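Local coordinates for oxidase/hydroxylase (Streptomyces hygroscopicus subsp. hygroscopicus, PDB 4XCB), which binds 2-oxoglutarate, hygromycin B and a metal ion, and probably acts as a 2-oxoglutarate-dependent dioxygenase in the biosynthesis of an orthosomycin antibiotic, at residues T52-D57 with Y92-T97; L142-D147 with G218-T223. All coordinates share one frame; numbering follows the deposited sequence.

Contact 1 (T52-D57 with Y92-T97); sequences TRRYPD and YGLRRT. With HY0 (hygromycin b variant), chain G; AKG (2-oxoglutaric acid), chain F.
R54 sends its chain out with CG anti to the backbone N (chi1 -173°) and stays extended as far as NE, while Y92 swings CG in between its own backbone N and carbonyl carbon (chi1 62°); together these torsions lay the guanidinium of R54 flat over one face of the Y92 ring. The planes differ by 12° and R54 CZ stands 3.9 Å from the ring centroid, close to the ring normal, which makes the stack a cation-pi contact. The edge of the guanidinium serves hygromycin B: R54 NH2 reaches HY0 O31 at 2.8 Å in a nearly straight bond, and R54 NH1 reaches HY0 O30 at 3.0 Å. Y92 OH donates to AKG O2 at 2.5 Å and also pairs with K140, so the phenol is fixed at its far end as well. L94 CD2 packs beside R54 CG on the same face of the sheet.

On the opposite face, R95 grips Y55 side-on: NE and NH2 both donate to Y55 OH, each at 2.9 Å, with the oxygen in the guanidinium plane. The Y55 ring is steeply turned to that plane, and R95 NH1 has D219 as a second partner. The Y55 ring lies edge-on to the backbone of G93, where a CB would clash with Y55 CD2.

Between the two clusters, R53 pairs with R95 and Y55 with G93 through reciprocal backbone bonds, R53 N to R95 O measuring 2.9 Å. This antiparallel edge-strand pairing belongs to the major sheet of the double-stranded beta-helix, whose face bearing R54, Y92 and L94 lines the pocket for hygromycin B and 2-oxoglutarate.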
# COMPACT_ATOMS: atom_id res chain seq x y z
N THR A 52 -39.02 -1.62 8.99
CA THR A 52 -38.29 -1.79 7.74
C THR A 52 -38.84 -3.01 6.99
O THR A 52 -39.05 -4.08 7.58
CB THR A 52 -36.76 -2.00 8.00
OG1 THR A 52 -36.26 -0.95 8.83
CG2 THR A 52 -35.97 -2.02 6.70
N ARG A 53 -39.11 -2.83 5.70
CA ARG A 53 -39.47 -3.95 4.82
C ARG A 53 -38.43 -4.05 3.73
O ARG A 53 -37.98 -3.03 3.20
CB ARG A 53 -40.85 -3.76 4.20
CG ARG A 53 -41.98 -3.67 5.20
CD ARG A 53 -42.14 -4.98 5.96
NE ARG A 53 -42.54 -6.09 5.11
CZ ARG A 53 -42.81 -7.31 5.58
NH1 ARG A 53 -42.72 -7.54 6.88
NH2 ARG A 53 -43.17 -8.29 4.76
N ARG A 54 -38.06 -5.28 3.36
CA ARG A 54 -37.04 -5.50 2.33
C ARG A 54 -37.62 -6.23 1.11
O ARG A 54 -38.34 -7.22 1.25
CB ARG A 54 -35.87 -6.28 2.92
CG ARG A 54 -34.66 -6.42 1.99
CD ARG A 54 -33.48 -7.01 2.75
NE ARG A 54 -32.43 -7.50 1.86
CZ ARG A 54 -31.17 -7.10 1.93
NH1 ARG A 54 -30.79 -6.23 2.84
NH2 ARG A 54 -30.28 -7.60 1.08
N TYR A 55 -37.31 -5.72 -0.07
CA TYR A 55 -37.62 -6.43 -1.32
C TYR A 55 -36.37 -7.24 -1.65
O TYR A 55 -35.37 -6.68 -2.07
CB TYR A 55 -37.95 -5.45 -2.46
CG TYR A 55 -39.13 -4.53 -2.19
CD1 TYR A 55 -40.39 -4.83 -2.69
CD2 TYR A 55 -38.97 -3.35 -1.47
CE1 TYR A 55 -41.47 -3.98 -2.46
CE2 TYR A 55 -40.04 -2.50 -1.22
CZ TYR A 55 -41.29 -2.83 -1.73
OH TYR A 55 -42.36 -1.99 -1.49
N PRO A 56 -36.42 -8.56 -1.45
CA PRO A 56 -35.15 -9.28 -1.37
C PRO A 56 -34.35 -9.46 -2.67
O PRO A 56 -33.11 -9.49 -2.60
CB PRO A 56 -35.57 -10.65 -0.83
CG PRO A 56 -36.97 -10.80 -1.22
CD PRO A 56 -37.57 -9.43 -1.15
N ASP A 57 -35.01 -9.59 -3.81
CA ASP A 57 -34.27 -9.87 -5.05
C ASP A 57 -35.00 -9.22 -6.21
O ASP A 57 -35.76 -9.86 -6.92
CB ASP A 57 -34.12 -11.38 -5.26
CG ASP A 57 -33.17 -11.73 -6.40
OD1 ASP A 57 -32.83 -10.84 -7.21
OD2 ASP A 57 -32.76 -12.91 -6.50
N TYR A 92 -31.66 -5.25 -4.20
CA TYR A 92 -32.75 -5.29 -3.24
C TYR A 92 -33.38 -3.92 -3.03
O TYR A 92 -32.86 -2.90 -3.49
CB TYR A 92 -32.27 -5.85 -1.89
CG TYR A 92 -31.19 -5.04 -1.22
CD1 TYR A 92 -29.85 -5.29 -1.49
CD2 TYR A 92 -31.51 -4.05 -0.31
CE1 TYR A 92 -28.85 -4.55 -0.88
CE2 TYR A 92 -30.52 -3.31 0.30
CZ TYR A 92 -29.20 -3.57 0.01
OH TYR A 92 -28.22 -2.84 0.64
N GLY A 93 -34.52 -3.90 -2.35
CA GLY A 93 -35.20 -2.66 -2.05
C GLY A 93 -35.43 -2.54 -0.57
O GLY A 93 -35.52 -3.54 0.12
N LEU A 94 -35.50 -1.31 -0.07
CA LEU A 94 -35.77 -1.05 1.34
C LEU A 94 -36.83 0.02 1.47
O LEU A 94 -36.68 1.14 0.95
CB LEU A 94 -34.50 -0.62 2.07
CG LEU A 94 -33.39 -1.67 2.23
CD1 LEU A 94 -32.14 -1.00 2.78
CD2 LEU A 94 -33.85 -2.81 3.14
N ARG A 95 -37.90 -0.32 2.18
CA ARG A 95 -38.97 0.61 2.48
C ARG A 95 -39.04 0.82 3.99
O ARG A 95 -39.23 -0.14 4.72
CB ARG A 95 -40.31 0.10 1.96
CG ARG A 95 -41.45 1.06 2.21
CD ARG A 95 -42.77 0.49 1.73
NE ARG A 95 -42.72 0.23 0.29
CZ ARG A 95 -42.98 1.16 -0.63
NH1 ARG A 95 -43.30 2.39 -0.25
NH2 ARG A 95 -42.91 0.86 -1.92
N ARG A 96 -38.91 2.06 4.44
CA ARG A 96 -38.88 2.34 5.87
C ARG A 96 -39.91 3.38 6.30
O ARG A 96 -40.21 4.31 5.55
CB ARG A 96 -37.49 2.83 6.29
CG ARG A 96 -36.47 1.72 6.44
CD ARG A 96 -35.08 2.30 6.59
NE ARG A 96 -35.02 3.30 7.65
CZ ARG A 96 -33.96 4.07 7.88
NH1 ARG A 96 -32.87 3.94 7.14
NH2 ARG A 96 -33.98 4.97 8.86
N THR A 97 -40.41 3.22 7.51
CA THR A 97 -41.30 4.21 8.10
C THR A 97 -40.68 4.73 9.39
O THR A 97 -39.56 4.35 9.74
CB THR A 97 -42.70 3.61 8.37
OG1 THR A 97 -42.59 2.52 9.29
CG2 THR A 97 -43.31 3.10 7.07
C1 HY0 G . -24.21 -8.86 9.47
C2 HY0 G . -24.13 -9.51 10.83
C3 HY0 G . -25.30 -10.47 11.00
C4 HY0 G . -26.63 -9.72 10.85
C5 HY0 G . -26.69 -8.95 9.53
C6 HY0 G . -25.49 -8.08 9.31
N7 HY0 G . -22.91 -10.22 10.92
O8 HY0 G . -23.13 -7.96 9.36
N9 HY0 G . -27.69 -10.66 10.90
C10 HY0 G . -27.95 -11.00 12.30
O11 HY0 G . -27.83 -8.13 9.56
C12 HY0 G . -25.09 -5.74 6.44
C13 HY0 G . -25.33 -6.17 7.86
O14 HY0 G . -26.41 -5.51 8.48
C15 HY0 G . -26.20 -4.13 8.49
C16 HY0 G . -26.42 -3.64 7.10
C17 HY0 G . -25.32 -4.32 6.18
O18 HY0 G . -25.56 -7.57 7.95
C19 HY0 G . -27.19 -3.49 9.46
O20 HY0 G . -26.82 -3.84 10.79
O21 HY0 G . -27.68 -3.99 6.66
O22 HY0 G . -25.70 -4.16 4.88
C23 HY0 G . -25.70 -5.48 4.30
C24 HY0 G . -26.79 -5.57 3.28
C25 HY0 G . -26.61 -6.81 2.43
C26 HY0 G . -25.22 -6.87 1.84
C27 HY0 G . -24.24 -6.84 2.96
O28 HY0 G . -24.44 -5.65 3.69
O29 HY0 G . -25.89 -6.46 5.41
O30 HY0 G . -28.08 -5.67 3.90
O31 HY0 G . -27.61 -6.81 1.43
O32 HY0 G . -24.97 -5.79 0.94
C33 HY0 G . -22.79 -6.83 2.42
C34 HY0 G . -21.85 -7.30 3.50
O35 HY0 G . -21.93 -8.70 3.68
N36 HY0 G . -22.44 -5.50 2.10
C1 AKG F . -27.42 -0.73 3.01
O1 AKG F . -26.41 -1.46 3.27
O2 AKG F . -28.49 -1.23 2.56
C2 AKG F . -27.33 0.76 3.25
O5 AKG F . -26.25 1.21 3.57
C3 AKG F . -28.58 1.62 3.12
C4 AKG F . -28.29 3.08 2.88
C5 AKG F . -29.56 3.89 3.04
O3 AKG F . -29.56 5.12 2.75
O4 AKG F . -30.60 3.34 3.47

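Contact 2 (L142-D147 with G218-T223); sequences LVYLSD and GDRLLT. With AKG (2-oxoglutaric acid), chain F.
Y144 and L222 lie side by side on the pocket face of an antiparallel strand pair in the double-stranded beta-helix, the cupin-type barrel of this oxygenase family. L222 CD1 meets Y144 CE2 at 3.6 Å, and L142 adds its CB to the same leucine branch. Y144 OH donates to AKG O3 at 2.6 Å, with that oxygen near the plane of the ring at its edge. R220, whose side chain is extended from CG to NE, brings its guanidinium to the same carboxylate: NH2 donates to AKG O3 at 2.8 Å, almost straight, and NH1 donates to AKG O4 at 2.8 Å through a more bent bond. A phenylalanine in place of Y144 would probably keep the packing on L222 but leave AKG O3 without its phenol donor, so that the cosubstrate's distal carboxylate would be held less firmly.

The other face is also close-packed. V143 and T223 form a hydrogen-bonded pair, with V143 N to T223 O at 2.8 Å, and V143 CB sits against T223 OG1, a buried hydroxyl that finds no hydrogen-bonding partner. L145 CD1 touches T223 CG2, and L145 CB faces L221 CD2; L39 of helix 29-40 lies against L145, L221 and T223. L145 N still bonds to L221 O, the last backbone-to-backbone bond between the segments.

The strand ladder ends toward D219 and S146, where the contact is looser and nearer solvent: D219 is exposed, and its side chain leads away from 142-147. S146, partly exposed, substitutes a side-chain oxygen for a backbone one: L221 N donates to S146 OG at 3.1 Å, with an N-H...O angle of 157°.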
# COMPACT_ATOMS: atom_id res chain seq x y z
N LEU A 142 -26.90 2.98 -4.93
CA LEU A 142 -28.16 3.22 -4.25
C LEU A 142 -28.98 4.21 -5.06
O LEU A 142 -28.57 5.36 -5.24
CB LEU A 142 -27.93 3.76 -2.83
CG LEU A 142 -26.97 3.03 -1.90
CD1 LEU A 142 -26.80 3.79 -0.61
CD2 LEU A 142 -27.47 1.66 -1.59
N VAL A 143 -30.13 3.76 -5.54
CA VAL A 143 -31.06 4.60 -6.26
C VAL A 143 -32.17 5.04 -5.30
O VAL A 143 -33.06 4.25 -4.93
CB VAL A 143 -31.67 3.87 -7.47
CG1 VAL A 143 -32.59 4.83 -8.23
CG2 VAL A 143 -30.56 3.30 -8.37
N TYR A 144 -32.13 6.30 -4.89
CA TYR A 144 -33.13 6.77 -3.95
C TYR A 144 -34.42 7.13 -4.66
O TYR A 144 -34.40 7.74 -5.73
CB TYR A 144 -32.60 7.97 -3.16
CG TYR A 144 -31.56 7.58 -2.14
CD1 TYR A 144 -30.21 7.63 -2.45
CD2 TYR A 144 -31.93 7.14 -0.87
CE1 TYR A 144 -29.25 7.26 -1.52
CE2 TYR A 144 -30.97 6.76 0.07
CZ TYR A 144 -29.64 6.83 -0.27
OH TYR A 144 -28.68 6.47 0.67
N LEU A 145 -35.53 6.74 -4.06
CA LEU A 145 -36.84 6.94 -4.67
C LEU A 145 -37.70 7.81 -3.78
O LEU A 145 -38.92 7.85 -3.93
CB LEU A 145 -37.53 5.60 -4.93
CG LEU A 145 -36.83 4.61 -5.86
CD1 LEU A 145 -37.64 3.32 -6.01
CD2 LEU A 145 -36.55 5.25 -7.20
N SER A 146 -37.06 8.48 -2.82
CA SER A 146 -37.74 9.51 -2.03
C SER A 146 -36.72 10.56 -1.61
O SER A 146 -35.52 10.33 -1.69
CB SER A 146 -38.43 8.90 -0.81
OG SER A 146 -37.52 8.29 0.09
N ASP A 147 -37.21 11.72 -1.19
CA ASP A 147 -36.35 12.80 -0.75
C ASP A 147 -35.94 12.59 0.70
O ASP A 147 -36.78 12.26 1.54
CB ASP A 147 -37.05 14.15 -0.87
CG ASP A 147 -37.27 14.58 -2.30
OD1 ASP A 147 -37.99 15.59 -2.49
OD2 ASP A 147 -36.74 13.95 -3.23
N GLY A 218 -44.25 9.47 6.01
CA GLY A 218 -43.98 9.17 4.62
C GLY A 218 -42.91 8.11 4.50
O GLY A 218 -41.96 8.09 5.27
N ASP A 219 -43.08 7.21 3.54
CA ASP A 219 -42.13 6.11 3.36
C ASP A 219 -40.77 6.57 2.86
O ASP A 219 -40.68 7.39 1.95
CB ASP A 219 -42.67 5.07 2.37
CG ASP A 219 -43.79 4.24 2.95
OD1 ASP A 219 -44.25 3.31 2.26
OD2 ASP A 219 -44.21 4.53 4.09
N ARG A 220 -39.72 6.00 3.43
CA ARG A 220 -38.37 6.21 2.93
C ARG A 220 -38.07 5.02 2.04
O ARG A 220 -38.24 3.88 2.45
CB ARG A 220 -37.37 6.32 4.08
CG ARG A 220 -35.93 6.58 3.69
CD ARG A 220 -35.02 6.28 4.89
NE ARG A 220 -33.67 6.80 4.73
CZ ARG A 220 -32.69 6.15 4.11
NH1 ARG A 220 -32.94 4.96 3.55
NH2 ARG A 220 -31.48 6.69 4.03
N LEU A 221 -37.64 5.29 0.81
CA LEU A 221 -37.61 4.24 -0.21
C LEU A 221 -36.37 4.30 -1.10
O LEU A 221 -35.98 5.35 -1.59
CB LEU A 221 -38.86 4.32 -1.08
CG LEU A 221 -39.17 3.09 -1.93
CD1 LEU A 221 -39.42 1.88 -1.04
CD2 LEU A 221 -40.37 3.35 -2.82
N LEU A 222 -35.74 3.15 -1.33
CA LEU A 222 -34.63 3.10 -2.26
C LEU A 222 -34.41 1.69 -2.75
O LEU A 222 -34.94 0.74 -2.18
CB LEU A 222 -33.34 3.62 -1.62
CG LEU A 222 -32.59 2.64 -0.71
CD1 LEU A 222 -31.23 3.18 -0.37
CD2 LEU A 222 -33.37 2.35 0.55
N THR A 223 -33.64 1.58 -3.82
CA THR A 223 -33.21 0.29 -4.33
C THR A 223 -31.70 0.27 -4.44
O THR A 223 -31.08 1.26 -4.83
CB THR A 223 -33.85 -0.01 -5.70
OG1 THR A 223 -33.49 1.04 -6.62
CG2 THR A 223 -35.37 -0.06 -5.58
C1 AKG F . -27.42 -0.73 3.01
O1 AKG F . -26.41 -1.46 3.27
O2 AKG F . -28.49 -1.23 2.56
C2 AKG F . -27.33 0.76 3.25
O5 AKG F . -26.25 1.21 3.57
C3 AKG F . -28.58 1.62 3.12
C4 AKG F . -28.29 3.08 2.88
C5 AKG F . -29.56 3.89 3.04
O3 AKG F . -29.56 5.12 2.75
O4 AKG F . -30.60 3.34 3.47

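Contact 1 closes along the chain before contact 2 opens, yet their centres lie only 10 Å apart, on the same side of the chain's centre. Both belong to one six-stranded antiparallel sheet, in which the order 139-144, 220-229, 86-96, 52-55 makes the two inner strands, 220-229 and 86-96, direct neighbours. Two polar links stitch this seam: R96 O to R220 N at 2.8 Å, a probable hydrogen bond, and the R95 NH1 to D219 OD1 salt bridge at 2.8 Å. The contacts take opposite ends of 2-oxoglutarate, contact 1 the C1 carboxylate and contact 2 the C5 carboxylate, so a continuous sheet face positions the cosubstrate, with hygromycin B beside contact 1.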